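Local coordinates for Lin1944 protein (Listeria innocua, PDB 3D7L), which is of unknown function but belongs to the short-chain dehydrogenase/reductase family and so probably acts as an oxidoreductase, at residues D[68-73]-D[83-88]. Sequence-based numbering, arbitrary orientation.
Sequences SATFSP and AVTISS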
loop_
_atom_site.group_PDB
_atom_site.type_symbol
_atom_site.label_atom_id
_atom_site.label_comp_id
_atom_site.label_asym_id
_atom_site.label_seq_id
_atom_site.Cartn_x
_atom_site.Cartn_y
_atom_site.Cartn_z
ATOM N N SER D 68 4.519 -3.019 12.500
ATOM C CA SER D 68 5.948 -2.880 12.251
ATOM C C SER D 68 6.256 -3.060 10.782
ATOM O O SER D 68 5.584 -3.835 10.099
ATOM C CB SER D 68 6.746 -3.940 13.026
ATOM O OG SER D 68 6.344 -4.016 14.380
ATOM N N ALA D 69 7.303 -2.367 10.340
ATOM C CA ALA D 69 7.793 -2.392 8.964
ATOM C C ALA D 69 9.305 -2.611 8.960
ATOM O O ALA D 69 10.030 -1.950 9.723
ATOM C CB ALA D 69 7.476 -1.065 8.259
ATOM N N THR D 70 9.776 -3.519 8.107
ATOM C CA THR D 70 11.212 -3.691 7.891
ATOM C C THR D 70 11.854 -2.369 7.478
ATOM O O THR D 70 11.345 -1.685 6.569
ATOM C CB THR D 70 11.494 -4.768 6.818
ATOM O OG1 THR D 70 11.159 -6.043 7.364
ATOM C CG2 THR D 70 12.956 -4.786 6.422
ATOM N N PHE D 71 12.967 -2.039 8.147
ATOM C CA PHE D 71 13.744 -0.817 7.924
ATOM C C PHE D 71 15.124 -1.215 7.397
ATOM O O PHE D 71 16.114 -1.171 8.117
ATOM C CB PHE D 71 13.842 -0.043 9.243
ATOM C CG PHE D 71 14.349 1.377 9.119
ATOM C CD1 PHE D 71 15.560 1.737 9.708
ATOM C CD2 PHE D 71 13.588 2.370 8.471
ATOM C CE1 PHE D 71 16.040 3.064 9.638
ATOM C CE2 PHE D 71 14.052 3.716 8.397
ATOM C CZ PHE D 71 15.290 4.054 8.975
ATOM N N SER D 72 15.158 -1.627 6.130
ATOM C CA SER D 72 16.363 -2.136 5.447
ATOM C C SER D 72 16.711 -1.258 4.218
ATOM O O SER D 72 15.807 -0.746 3.550
ATOM C CB SER D 72 16.088 -3.575 4.977
ATOM O OG SER D 72 16.997 -3.992 3.957
ATOM N N PRO D 73 18.012 -1.092 3.908
ATOM C CA PRO D 73 18.393 -0.504 2.630
ATOM C C PRO D 73 17.727 -1.256 1.492
ATOM O O PRO D 73 17.565 -2.489 1.584
ATOM C CB PRO D 73 19.913 -0.743 2.566
ATOM C CG PRO D 73 20.326 -0.820 3.968
ATOM C CD PRO D 73 19.193 -1.446 4.721
ATOM N N ALA D 83 8.037 -9.207 3.423
ATOM C CA ALA D 83 6.902 -10.000 3.898
ATOM C C ALA D 83 6.551 -9.731 5.344
ATOM O O ALA D 83 5.392 -9.893 5.758
ATOM C CB ALA D 83 7.201 -11.505 3.710
ATOM N N VAL D 84 7.546 -9.332 6.122
ATOM C CA VAL D 84 7.331 -8.980 7.529
ATOM C C VAL D 84 6.467 -7.710 7.618
ATOM O O VAL D 84 5.433 -7.691 8.293
ATOM C CB VAL D 84 8.695 -8.837 8.304
ATOM C CG1 VAL D 84 8.449 -8.531 9.757
ATOM C CG2 VAL D 84 9.542 -10.121 8.169
ATOM N N THR D 85 6.868 -6.663 6.902
ATOM C CA THR D 85 6.035 -5.450 6.795
ATOM C C THR D 85 4.608 -5.812 6.375
ATOM O O THR D 85 3.622 -5.370 6.996
ATOM C CB THR D 85 6.597 -4.505 5.750
ATOM O OG1 THR D 85 7.971 -4.300 6.034
ATOM C CG2 THR D 85 5.840 -3.136 5.767
ATOM N N ILE D 86 4.520 -6.618 5.315
ATOM C CA ILE D 86 3.243 -7.034 4.747
ATOM C C ILE D 86 2.325 -7.677 5.776
ATOM O O ILE D 86 1.119 -7.399 5.769
ATOM C CB ILE D 86 3.416 -7.919 3.497
ATOM C CG1 ILE D 86 3.996 -7.072 2.343
ATOM C CG2 ILE D 86 2.081 -8.530 3.078
ATOM C CD1 ILE D 86 4.291 -7.845 1.069
ATOM N N SER D 87 2.883 -8.481 6.686
ATOM C CA SER D 87 2.042 -9.140 7.698
ATOM C C SER D 87 1.686 -8.244 8.876
ATOM O O SER D 87 0.717 -8.522 9.581
ATOM C CB SER D 87 2.657 -10.471 8.193
ATOM O OG SER D 87 3.727 -10.215 9.087
ATOM N N SER D 88 2.447 -7.164 9.079
ATOM C CA SER D 88 2.322 -6.360 10.306
ATOM C C SER D 88 1.760 -4.932 10.111
ATOM O O SER D 88 0.549 -4.742 10.204
ATOM C CB SER D 88 3.645 -6.344 11.080
ATOM O OG SER D 88 3.473 -5.732 12.354
#
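The loop that leaves strand 59-64 of the Rossmann-type sheet runs beside helix 79-100, and S68, A69 and T70 meet V84, T85 and S88 there. Two hydroxyls of the helix, roughly one turn apart, each take a backbone N-H of the extended loop. S68 N donates to S88 OG at 2.9 Å, almost straight at 169°; S88 presents OG to S68 N with OG anti to its own N (chi1 -172°). T70 N gives a more bent bond, 147°, to T85 OG1, also at 2.9 Å. Short hydroxyl side chains suit both places, since helical bonds largely occupy the helix's own carbonyls. OG1 of T85 has a second partner in S127 OG, so this buried hydroxyl ties the loop to helix 126-142 as well. The other branch of T85, CG2, lies 3.6 Å from A69 CB, a methyl-to-methyl contact that the small alanine allows while its CB also touches A128. T70 crosses exposed V84 at about a right angle, with T70 OG1 3.8 Å from V84 CB; that hydroxyl is bonded to K81 O, one turn back along the helix. A backbone hydrogen bond between S68 and K89 extends the attachment. The result is a beta-alpha connection folded back on the helix it leads into, following the chain's fourth strand in the SDR-family Rossmann fold, whose parallel sheet has the order 3-2-1-4-5-6-7.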